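Local coordinates for CS6 fimbrial subunit B, CS6 fimbrial subunit A (Escherichia coli, PDB 4B9G), which probably serves as a pilin subunit of enterotoxigenic E. coli colonization factor CS6, here an engineered fusion complemented by a donor strand from subunit CssA, at residues S30-N35 / Q78-Y83; M43-P46 / A51-I54; A47-V52 / T147-K152; G68-V73 / V156-S161. One frame throughout, in Å; residues are numbered along the deposited sequence.

Contact 1. Residues S30-N35 / Q78-Y83; sequences SDPKLN and QNMNYY
P32 meets M80 through the rim of its ring: CG lies 3.6 Å from the methyl CE of M80, and CD of P32 is 3.7 Å from that same CE. The two side chains cross at about a right angle, so the end of the thioether is laid across one side of the pyrrolidine. Methionine suits this place because its long, unbranched chain can span from a strand to a loop. It runs extended past CG, starting beside the backbone N and anti to the carbonyl carbon (chi1 -59°). Proline suits the loop side: its ring is a stiff apolar surface, and its restricted phi fits the extended backbone at this point. At the far end, N35 and Y83 meet through water: the amide OD1 of N35 and the phenol OH of Y83 are 4.0 Å apart, with a water between them. It donates to OD1 of N35 at 2.9 Å and lies 2.7 Å from OH of Y83, at the edge of the ring and in its plane. Asparagine also tolerates the positive phi of 80° that turns the loop here. Further out, Y125 and I160 touch both P32 and M80; I160 belongs to the fused CssA strand. Segment 30-35 is part of the loop that links strand 21-28 to strand 37-44, and it runs beside strand 79-88, which pairs with strands 65-72 and 108-119.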
loop_
_atom_site.group_PDB
_atom_site.type_symbol
_atom_site.label_atom_id
_atom_site.label_comp_id
_atom_site.label_asym_id
_atom_site.label_seq_id
_atom_site.Cartn_x
_atom_site.Cartn_y
_atom_site.Cartn_z
ATOM N N SER A 30 4.985 6.239 -19.578
ATOM C CA SER A 30 5.841 5.141 -20.010
ATOM C C SER A 30 6.036 4.202 -18.837
ATOM O O SER A 30 5.497 4.443 -17.766
ATOM C CB SER A 30 7.197 5.650 -20.507
ATOM O OG SER A 30 7.886 6.369 -19.499
ATOM N N ASP A 31 6.815 3.142 -19.016
ATOM C CA ASP A 31 6.952 2.136 -17.965
ATOM C C ASP A 31 7.535 2.724 -16.692
ATOM O O ASP A 31 8.482 3.492 -16.741
ATOM C CB ASP A 31 7.844 1.003 -18.444
ATOM C CG ASP A 31 7.162 0.145 -19.495
ATOM O OD1 ASP A 31 6.110 0.565 -20.009
ATOM O OD2 ASP A 31 7.647 -0.957 -19.779
ATOM N N PRO A 32 6.970 2.371 -15.537
ATOM C CA PRO A 32 7.592 2.803 -14.279
ATOM C C PRO A 32 9.027 2.313 -14.163
ATOM O O PRO A 32 9.367 1.250 -14.676
ATOM C CB PRO A 32 6.726 2.151 -13.196
ATOM C CG PRO A 32 5.482 1.773 -13.856
ATOM C CD PRO A 32 5.746 1.588 -15.314
ATOM N N LYS A 33 9.852 3.085 -13.532
ATOM C CA LYS A 33 11.231 2.765 -13.187
ATOM C C LYS A 33 11.421 2.245 -11.764
ATOM O O LYS A 33 10.584 2.499 -10.910
ATOM C CB LYS A 33 12.070 3.970 -13.509
ATOM C CG LYS A 33 11.972 4.347 -14.953
ATOM C CD LYS A 33 13.066 5.076 -15.471
ATOM C CE LYS A 33 12.719 6.497 -15.894
ATOM N NZ LYS A 33 12.183 6.537 -17.305
ATOM N N LEU A 34 12.489 1.474 -11.526
ATOM C CA LEU A 34 12.770 1.031 -10.178
ATOM C C LEU A 34 12.677 2.228 -9.251
ATOM O O LEU A 34 13.184 3.316 -9.551
ATOM C CB LEU A 34 14.161 0.401 -10.099
ATOM C CG LEU A 34 14.219 -1.113 -9.901
ATOM C CD1 LEU A 34 13.217 -1.834 -10.782
ATOM C CD2 LEU A 34 15.630 -1.614 -10.166
ATOM N N ASN A 35 11.981 2.012 -8.144
ATOM C CA ASN A 35 11.835 2.994 -7.080
ATOM C C ASN A 35 10.789 4.070 -7.362
ATOM O O ASN A 35 10.579 4.949 -6.528
ATOM C CB ASN A 35 13.191 3.651 -6.755
ATOM C CG ASN A 35 13.350 3.995 -5.282
ATOM O OD1 ASN A 35 12.902 3.250 -4.410
ATOM N ND2 ASN A 35 13.995 5.129 -4.998
ATOM N N GLN A 78 0.460 -9.390 -17.295
ATOM C CA GLN A 78 1.289 -8.211 -17.058
ATOM C C GLN A 78 1.004 -7.648 -15.676
ATOM O O GLN A 78 -0.156 -7.374 -15.334
ATOM C CB GLN A 78 1.012 -7.156 -18.124
ATOM C CG GLN A 78 1.394 -7.600 -19.508
ATOM C CD GLN A 78 1.276 -6.486 -20.518
ATOM O OE1 GLN A 78 1.508 -5.333 -20.210
ATOM N NE2 GLN A 78 0.915 -6.827 -21.731
ATOM N N ASN A 79 2.040 -7.492 -14.864
ATOM C CA ASN A 79 1.841 -7.002 -13.513
ATOM C C ASN A 79 3.090 -6.289 -13.000
ATOM O O ASN A 79 4.195 -6.468 -13.525
ATOM C CB ASN A 79 1.423 -8.151 -12.595
ATOM C CG ASN A 79 2.453 -9.260 -12.565
ATOM O OD1 ASN A 79 3.608 -9.039 -12.226
ATOM N ND2 ASN A 79 2.055 -10.442 -12.985
ATOM N N MET A 80 2.870 -5.455 -11.990
ATOM C CA MET A 80 3.912 -4.661 -11.345
ATOM C C MET A 80 4.014 -5.078 -9.888
ATOM O O MET A 80 3.012 -5.096 -9.178
ATOM C CB MET A 80 3.552 -3.176 -11.423
ATOM C CG MET A 80 3.372 -2.661 -12.840
ATOM S SD MET A 80 2.874 -0.938 -12.794
ATOM C CE MET A 80 2.774 -0.562 -14.548
ATOM N N ASN A 81 5.231 -5.359 -9.437
ATOM C CA ASN A 81 5.515 -5.649 -8.046
ATOM C C ASN A 81 5.870 -4.376 -7.276
ATOM O O ASN A 81 6.539 -3.492 -7.819
ATOM C CB ASN A 81 6.707 -6.597 -7.941
ATOM C CG ASN A 81 6.460 -7.937 -8.571
ATOM O OD1 ASN A 81 5.364 -8.456 -8.530
ATOM N ND2 ASN A 81 7.499 -8.505 -9.161
ATOM N N TYR A 82 5.467 -4.291 -6.007
ATOM C CA TYR A 82 5.759 -3.103 -5.218
ATOM C C TYR A 82 5.741 -3.412 -3.728
ATOM O O TYR A 82 5.178 -4.416 -3.307
ATOM C CB TYR A 82 4.763 -1.972 -5.521
ATOM C CG TYR A 82 3.374 -2.203 -4.976
ATOM C CD1 TYR A 82 2.428 -2.949 -5.672
ATOM C CD2 TYR A 82 2.998 -1.660 -3.754
ATOM C CE1 TYR A 82 1.155 -3.143 -5.164
ATOM C CE2 TYR A 82 1.720 -1.832 -3.246
ATOM C CZ TYR A 82 0.800 -2.569 -3.953
ATOM O OH TYR A 82 -0.487 -2.693 -3.448
ATOM N N TYR A 83 6.315 -2.503 -2.938
ATOM C CA TYR A 83 6.187 -2.544 -1.488
ATOM C C TYR A 83 5.727 -1.170 -0.980
ATOM O O TYR A 83 5.813 -0.154 -1.692
ATOM C CB TYR A 83 7.500 -2.937 -0.790
ATOM C CG TYR A 83 8.625 -1.971 -0.971
ATOM C CD1 TYR A 83 8.803 -0.902 -0.108
ATOM C CD2 TYR A 83 9.508 -2.124 -2.040
ATOM C CE1 TYR A 83 9.862 -0.019 -0.303
ATOM C CE2 TYR A 83 10.556 -1.259 -2.237
ATOM C CZ TYR A 83 10.730 -0.209 -1.376
ATOM O OH TYR A 83 11.790 0.654 -1.534
HETATM O O HOH W 1 13.418 0.510 -3.713
#

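Contact 2. Residues M43-P46 / A51-I54; sequences MTIP and AVKI
With chi1 at -55°, I45 carries CG1 beside its backbone N, and a second turn (chi2 -55°) brings CD1 to the methyl CG2 of V52, 3.8 Å away. M43 takes a different course: its CG stands between the backbone N and the carbonyl carbon, and a bend at chi3 (69°) folds CE towards I54, whose own chain is extended. The methyl CE of M43 and CD1 of I54 end 4.2 Å apart, while SD of M43 lies equally far, 4.2 Å, from CG1 of V52. V52 is therefore shared, one branch against the isoleucine and the other against the sulfur. A beta-branched valine suits this role, presenting two methyls from a short stem, and the flexible methionine can lay SD against V52 and CE against I54. No hydrogen bond joins the two segments, and the CA atoms of I45 and V52 are 8.7 Å apart, too far for backbone pairing. All four side chains are buried, with F111 touching both M43 and I54 and V103 touching both I45 and V52. Face-to-face packing of apolar side chains between segments that do not pair is what fills a beta sandwich, consistent with the immunoglobulin-like fold of fimbrial subunits.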
loop_
_atom_site.group_PDB
_atom_site.type_symbol
_atom_site.label_atom_id
_atom_site.label_comp_id
_atom_site.label_asym_id
_atom_site.label_seq_id
_atom_site.Cartn_x
_atom_site.Cartn_y
_atom_site.Cartn_z
ATOM N N MET A 43 -3.662 9.207 5.378
ATOM C CA MET A 43 -4.642 8.909 6.422
ATOM C C MET A 43 -4.417 9.766 7.656
ATOM O O MET A 43 -3.312 10.172 7.951
ATOM C CB MET A 43 -4.624 7.440 6.824
ATOM C CG MET A 43 -3.331 6.987 7.519
ATOM S SD MET A 43 -3.265 5.194 7.973
ATOM C CE MET A 43 -3.150 4.385 6.377
ATOM N N THR A 44 -5.477 10.082 8.374
ATOM C CA THR A 44 -5.299 10.667 9.723
ATOM C C THR A 44 -5.835 9.646 10.706
ATOM O O THR A 44 -6.844 9.055 10.496
ATOM C CB THR A 44 -5.958 12.076 9.924
ATOM O OG1 THR A 44 -5.349 13.023 9.048
ATOM C CG2 THR A 44 -5.791 12.593 11.355
ATOM N N ILE A 45 -5.145 9.448 11.790
ATOM C CA ILE A 45 -5.504 8.396 12.726
ATOM C C ILE A 45 -6.686 8.844 13.602
ATOM O O ILE A 45 -6.569 9.844 14.319
ATOM C CB ILE A 45 -4.284 8.126 13.607
ATOM C CG1 ILE A 45 -3.042 7.808 12.743
ATOM C CG2 ILE A 45 -4.598 7.030 14.602
ATOM C CD1 ILE A 45 -3.195 6.666 11.756
ATOM N N PRO A 46 -7.805 8.100 13.592
ATOM C CA PRO A 46 -8.923 8.487 14.453
ATOM C C PRO A 46 -8.596 8.286 15.919
ATOM O O PRO A 46 -7.810 7.427 16.301
ATOM C CB PRO A 46 -10.030 7.505 14.053
ATOM C CG PRO A 46 -9.653 7.002 12.708
ATOM C CD PRO A 46 -8.162 6.976 12.712
ATOM N N ALA A 51 -2.665 1.556 16.697
ATOM C CA ALA A 51 -1.735 0.932 15.760
ATOM C C ALA A 51 -2.402 0.717 14.413
ATOM O O ALA A 51 -3.636 0.603 14.316
ATOM C CB ALA A 51 -1.201 -0.389 16.312
ATOM N N VAL A 52 -1.563 0.654 13.385
ATOM C CA VAL A 52 -1.978 0.478 12.003
ATOM C C VAL A 52 -1.169 -0.630 11.345
ATOM O O VAL A 52 0.033 -0.708 11.537
ATOM C CB VAL A 52 -1.771 1.799 11.198
ATOM C CG1 VAL A 52 -1.956 1.586 9.693
ATOM C CG2 VAL A 52 -2.713 2.880 11.728
ATOM N N LYS A 53 -1.777 -1.452 10.531
ATOM C CA LYS A 53 -1.229 -2.365 9.552
ATOM C C LYS A 53 -1.573 -1.854 8.169
ATOM O O LYS A 53 -2.722 -1.481 7.920
ATOM C CB LYS A 53 -1.768 -3.761 9.716
ATOM C CG LYS A 53 -1.335 -4.807 8.806
ATOM C CD LYS A 53 -1.915 -6.151 9.060
ATOM C CE LYS A 53 -1.409 -7.218 8.241
ATOM N NZ LYS A 53 -2.144 -8.458 8.565
ATOM N N ILE A 54 -0.588 -1.857 7.276
ATOM C CA ILE A 54 -0.805 -1.437 5.892
ATOM C C ILE A 54 0.045 -2.334 4.994
ATOM O O ILE A 54 1.275 -2.257 5.017
ATOM C CB ILE A 54 -0.540 0.084 5.713
ATOM C CG1 ILE A 54 -0.700 0.469 4.250
ATOM C CG2 ILE A 54 0.820 0.529 6.275
ATOM C CD1 ILE A 54 -0.689 1.953 4.010
#

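Contact 3. Residues A47-V52 / T147-K152; sequences AGVSAV and TEIATK
I149 sits in a classic beta bulge, where it and A150 both face F138, and meets G48 and V49; the two sides are CssA and CssB sequence joined by design. The bulge shows in the backbone of I149, whose psi of -15° departs from strand values. One atom does all the touching from this side: the methyl CD1 of I149 lies 3.8 Å from the carbonyl O of G48, a van der Waals contact, and 4.2 Å from CG2 of V49. CG1 of I149 stands between the backbone N and the carbonyl carbon (chi1 61°), and the chain is then extended, which carries CD1 out to the loop. The longer branch of isoleucine is enough to reach the loop, although the CA atoms of V49 and I149 are 8.2 Å apart. The segments do not pair directly. Strand 128-142 is antiparallel to both strand 51-56 and strand 145-160 and lies between them in the sheet, so the contact reaches over that middle strand: V49 packs on F138 and I149 on S140. A second classic bulge, where S50 and A51 both face Y139, marks the start of strand 51-56. Just before it, the loop turns at G48; with phi at 97° a beta carbon would collide with O of A47, and glycine avoids this. Nearby, G48 N donates to OE1 of E105. Further along the donor strand, A150 and K152 both touch I17 of the short helix 17-20.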
loop_
_atom_site.group_PDB
_atom_site.type_symbol
_atom_site.label_atom_id
_atom_site.label_comp_id
_atom_site.label_asym_id
_atom_site.label_seq_id
_atom_site.Cartn_x
_atom_site.Cartn_y
_atom_site.Cartn_z
ATOM N N ALA A 47 -9.247 9.065 16.773
ATOM C CA ALA A 47 -9.118 8.873 18.212
ATOM C C ALA A 47 -9.503 7.431 18.533
ATOM O O ALA A 47 -10.471 6.906 17.983
ATOM C CB ALA A 47 -10.008 9.844 18.964
ATOM N N GLY A 48 -8.737 6.784 19.409
ATOM C CA GLY A 48 -9.004 5.407 19.780
ATOM C C GLY A 48 -8.185 4.379 19.010
ATOM O O GLY A 48 -8.204 3.199 19.365
ATOM N N VAL A 49 -7.480 4.800 17.963
ATOM C CA VAL A 49 -6.638 3.887 17.202
ATOM C C VAL A 49 -5.205 4.031 17.690
ATOM O O VAL A 49 -4.626 5.126 17.652
ATOM C CB VAL A 49 -6.743 4.171 15.702
ATOM C CG1 VAL A 49 -5.728 3.340 14.938
ATOM C CG2 VAL A 49 -8.174 3.895 15.230
ATOM N N SER A 50 -4.604 2.965 18.134
ATOM C CA SER A 50 -3.262 2.859 18.636
ATOM C C SER A 50 -2.233 2.333 17.683
ATOM O O SER A 50 -1.065 2.616 17.844
ATOM C CB SER A 50 -3.185 2.056 19.941
ATOM O OG SER A 50 -4.068 2.493 20.876
ATOM N N ALA A 51 -2.665 1.556 16.697
ATOM C CA ALA A 51 -1.735 0.932 15.760
ATOM C C ALA A 51 -2.402 0.717 14.413
ATOM O O ALA A 51 -3.636 0.603 14.316
ATOM C CB ALA A 51 -1.201 -0.389 16.312
ATOM N N VAL A 52 -1.563 0.654 13.385
ATOM C CA VAL A 52 -1.978 0.478 12.003
ATOM C C VAL A 52 -1.169 -0.630 11.345
ATOM O O VAL A 52 0.033 -0.708 11.537
ATOM C CB VAL A 52 -1.771 1.799 11.198
ATOM C CG1 VAL A 52 -1.956 1.586 9.693
ATOM C CG2 VAL A 52 -2.713 2.880 11.728
ATOM N N THR A 147 -6.133 -5.516 19.740
ATOM C CA THR A 147 -7.418 -5.902 19.205
ATOM C C THR A 147 -7.625 -5.186 17.884
ATOM O O THR A 147 -7.510 -3.969 17.819
ATOM C CB THR A 147 -8.550 -5.505 20.159
ATOM O OG1 THR A 147 -8.301 -6.073 21.450
ATOM C CG2 THR A 147 -9.877 -5.997 19.629
ATOM N N GLU A 148 -7.891 -5.892 16.820
ATOM C CA GLU A 148 -8.303 -5.295 15.562
ATOM C C GLU A 148 -9.664 -4.736 15.697
ATOM O O GLU A 148 -10.587 -5.449 16.079
ATOM C CB GLU A 148 -8.328 -6.301 14.442
ATOM C CG GLU A 148 -8.468 -5.803 13.063
ATOM C CD GLU A 148 -8.514 -6.912 12.008
ATOM O OE1 GLU A 148 -7.461 -7.446 11.648
ATOM O OE2 GLU A 148 -9.623 -7.244 11.573
ATOM N N ILE A 149 -9.799 -3.457 15.384
ATOM C CA ILE A 149 -11.087 -2.789 15.485
ATOM C C ILE A 149 -11.705 -2.358 14.144
ATOM O O ILE A 149 -12.915 -2.106 14.090
ATOM C CB ILE A 149 -11.069 -1.630 16.521
ATOM C CG1 ILE A 149 -10.061 -0.553 16.118
ATOM C CG2 ILE A 149 -10.758 -2.171 17.914
ATOM C CD1 ILE A 149 -9.914 0.594 17.115
ATOM N N ALA A 150 -10.918 -2.335 13.068
ATOM C CA ALA A 150 -11.458 -2.071 11.739
ATOM C C ALA A 150 -10.453 -2.552 10.706
ATOM O O ALA A 150 -9.240 -2.511 10.932
ATOM C CB ALA A 150 -11.754 -0.579 11.556
ATOM N N THR A 151 -10.946 -3.002 9.555
ATOM C CA THR A 151 -10.080 -3.353 8.437
ATOM C C THR A 151 -10.824 -3.153 7.123
ATOM O O THR A 151 -12.055 -3.273 7.074
ATOM C CB THR A 151 -9.528 -4.810 8.575
ATOM O OG1 THR A 151 -8.526 -5.041 7.576
ATOM C CG2 THR A 151 -10.615 -5.845 8.450
ATOM N N LYS A 152 -10.165 -2.843 6.062
ATOM C CA LYS A 152 -10.673 -2.635 4.738
ATOM C C LYS A 152 -9.589 -2.949 3.711
ATOM O O LYS A 152 -8.422 -2.605 3.896
ATOM C CB LYS A 152 -11.177 -1.220 4.542
ATOM C CG LYS A 152 -11.678 -0.752 3.211
ATOM C CD LYS A 152 -12.956 -1.213 2.778
ATOM C CE LYS A 152 -13.620 -0.448 1.648
ATOM N NZ LYS A 152 -12.741 -0.379 0.646
#

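Contact 4. Residues G68-V73 / V156-S161; sequences GKLVNV and VSTTIS
The peptide between S157 and T158 is the flat group that L70 meets: the methyl CD1 of L70 sits over one face of it, 4.4 Å from the carbonyl C of S157. Around this plane the leucine spreads its two methyls to either neighbour of S157. This is donor-strand complementation, in which a strand supplied by another pilin subunit fills out an incomplete subunit; here residues 156-161 come from CssA and are fused to CssB by design, so the contact lies between two proteins joined in an engineered fusion. The strands pass at 52° with axes 7.7 Å apart, too far for direct backbone pairing, and no hydrogen bond joins the segments. L70 is turned with CG beside its backbone N (chi1 -59°), pointing the fork towards the donor strand, and its side chain crosses those of V156 and T158 at about a right angle. The fork of leucine lets its two methyls meet two residues at once. Valine on the donor side gives a compact apolar partner, and L134 and I23 touch it as well. Threonine divides its two ends: its hydroxyl OG1 hydrogen-bonds with O of V26, leaving the methyl for the leucine, while M80 and Y130 also pack on it. The methyls of L70 thus end in different places, CD2 3.8 Å from CG2 of V156 and CD1 3.7 Å from CG2 of T158.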
loop_
_atom_site.group_PDB
_atom_site.type_symbol
_atom_site.label_atom_id
_atom_site.label_comp_id
_atom_site.label_asym_id
_atom_site.label_seq_id
_atom_site.Cartn_x
_atom_site.Cartn_y
_atom_site.Cartn_z
ATOM N N GLY A 68 3.433 -6.674 -3.096
ATOM C CA GLY A 68 2.136 -6.789 -3.732
ATOM C C GLY A 68 2.247 -6.647 -5.240
ATOM O O GLY A 68 3.305 -6.324 -5.785
ATOM N N LYS A 69 1.124 -6.900 -5.905
ATOM C CA LYS A 69 1.032 -6.775 -7.358
ATOM C C LYS A 69 -0.105 -5.835 -7.768
ATOM O O LYS A 69 -1.203 -5.868 -7.188
ATOM C CB LYS A 69 0.763 -8.135 -8.008
ATOM C CG LYS A 69 1.935 -9.073 -7.977
ATOM C CD LYS A 69 1.617 -10.333 -8.757
ATOM C CE LYS A 69 2.891 -11.016 -9.208
ATOM N NZ LYS A 69 3.263 -12.172 -8.366
ATOM N N LEU A 70 0.164 -5.036 -8.802
ATOM C CA LEU A 70 -0.877 -4.337 -9.556
ATOM C C LEU A 70 -0.925 -5.019 -10.921
ATOM O O LEU A 70 0.074 -5.095 -11.631
ATOM C CB LEU A 70 -0.563 -2.850 -9.696
ATOM C CG LEU A 70 -0.404 -2.101 -8.365
ATOM C CD1 LEU A 70 -0.064 -0.647 -8.604
ATOM C CD2 LEU A 70 -1.630 -2.205 -7.494
ATOM N N VAL A 71 -2.085 -5.571 -11.254
ATOM C CA VAL A 71 -2.251 -6.411 -12.437
ATOM C C VAL A 71 -3.028 -5.647 -13.513
ATOM O O VAL A 71 -4.063 -5.025 -13.225
ATOM C CB VAL A 71 -2.988 -7.721 -12.067
ATOM C CG1 VAL A 71 -3.132 -8.623 -13.301
ATOM C CG2 VAL A 71 -2.242 -8.452 -10.959
ATOM N N ASN A 72 -2.526 -5.683 -14.745
ATOM C CA ASN A 72 -3.203 -5.073 -15.868
ATOM C C ASN A 72 -4.622 -5.638 -15.957
ATOM O O ASN A 72 -4.824 -6.866 -16.048
ATOM C CB ASN A 72 -2.392 -5.403 -17.119
ATOM C CG ASN A 72 -2.943 -4.776 -18.370
ATOM O OD1 ASN A 72 -4.124 -4.903 -18.662
ATOM N ND2 ASN A 72 -2.086 -4.131 -19.141
ATOM N N VAL A 73 -5.608 -4.747 -15.940
ATOM C CA VAL A 73 -7.005 -5.188 -15.867
ATOM C C VAL A 73 -7.514 -5.854 -17.165
ATOM O O VAL A 73 -8.578 -6.487 -17.185
ATOM C CB VAL A 73 -7.940 -4.031 -15.439
ATOM C CG1 VAL A 73 -7.555 -3.482 -14.061
ATOM C CG2 VAL A 73 -7.966 -2.920 -16.472
ATOM N N VAL A 156 -6.790 -0.029 -5.267
ATOM C CA VAL A 156 -5.666 0.828 -5.607
ATOM C C VAL A 156 -5.303 0.607 -7.081
ATOM O O VAL A 156 -5.586 -0.461 -7.637
ATOM C CB VAL A 156 -4.445 0.542 -4.675
ATOM C CG1 VAL A 156 -4.779 0.848 -3.238
ATOM C CG2 VAL A 156 -3.950 -0.881 -4.822
ATOM N N SER A 157 -4.647 1.595 -7.688
ATOM C CA SER A 157 -4.253 1.485 -9.091
ATOM C C SER A 157 -3.129 2.434 -9.441
ATOM O O SER A 157 -2.833 3.391 -8.710
ATOM C CB SER A 157 -5.442 1.764 -10.027
ATOM O OG SER A 157 -5.829 3.123 -9.985
ATOM N N THR A 158 -2.525 2.134 -10.585
ATOM C CA THR A 158 -1.656 3.036 -11.320
ATOM C C THR A 158 -2.063 2.884 -12.794
ATOM O O THR A 158 -2.763 1.931 -13.168
ATOM C CB THR A 158 -0.163 2.686 -11.079
ATOM O OG1 THR A 158 0.705 3.668 -11.656
ATOM C CG2 THR A 158 0.210 1.346 -11.666
ATOM N N THR A 159 -1.633 3.818 -13.635
ATOM C CA THR A 159 -1.966 3.751 -15.051
ATOM C C THR A 159 -0.729 4.055 -15.900
ATOM O O THR A 159 0.197 4.792 -15.490
ATOM C CB THR A 159 -3.053 4.721 -15.376
ATOM O OG1 THR A 159 -4.325 4.447 -14.792
ATOM C CG2 THR A 159 -2.629 6.044 -15.516
ATOM N N ILE A 160 -0.716 3.480 -17.098
ATOM C CA ILE A 160 0.187 3.895 -18.164
ATOM C C ILE A 160 -0.720 4.382 -19.292
ATOM O O ILE A 160 -1.624 3.644 -19.730
ATOM C CB ILE A 160 1.073 2.743 -18.663
ATOM C CG1 ILE A 160 1.954 2.227 -17.517
ATOM C CG2 ILE A 160 1.920 3.192 -19.854
ATOM C CD1 ILE A 160 2.762 1.003 -17.902
ATOM N N SER A 161 -0.509 5.603 -19.764
ATOM C CA SER A 161 -1.396 6.165 -20.773
ATOM C C SER A 161 -1.330 5.424 -22.108
ATOM O O SER A 161 -0.301 4.784 -22.406
ATOM C CB SER A 161 -1.078 7.624 -21.004
ATOM O OG SER A 161 0.258 7.773 -21.399
ATOM O OXT SER A 161 -2.331 5.485 -22.867
#

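In the fold
The four contacts form two clusters on opposite sides of the chain's centre. Contacts 1 and 4 have centres about 9 Å apart and are joined directly, since strands 79-88 and 65-72 are paired neighbours: N of M80 lies 2.8 Å from O of L70, a probable hydrogen bond. Contacts 2 and 3 share A51 and V52 on strand 51-56, with centres about 7 Å apart. Between the clusters, centres are 24 to 30 Å apart. The strand 145-160 spans this distance, carrying the CssA residues of contact 3 at one end and those of contact 4 at the other, so the fused donor strand runs much of the length of the subunit.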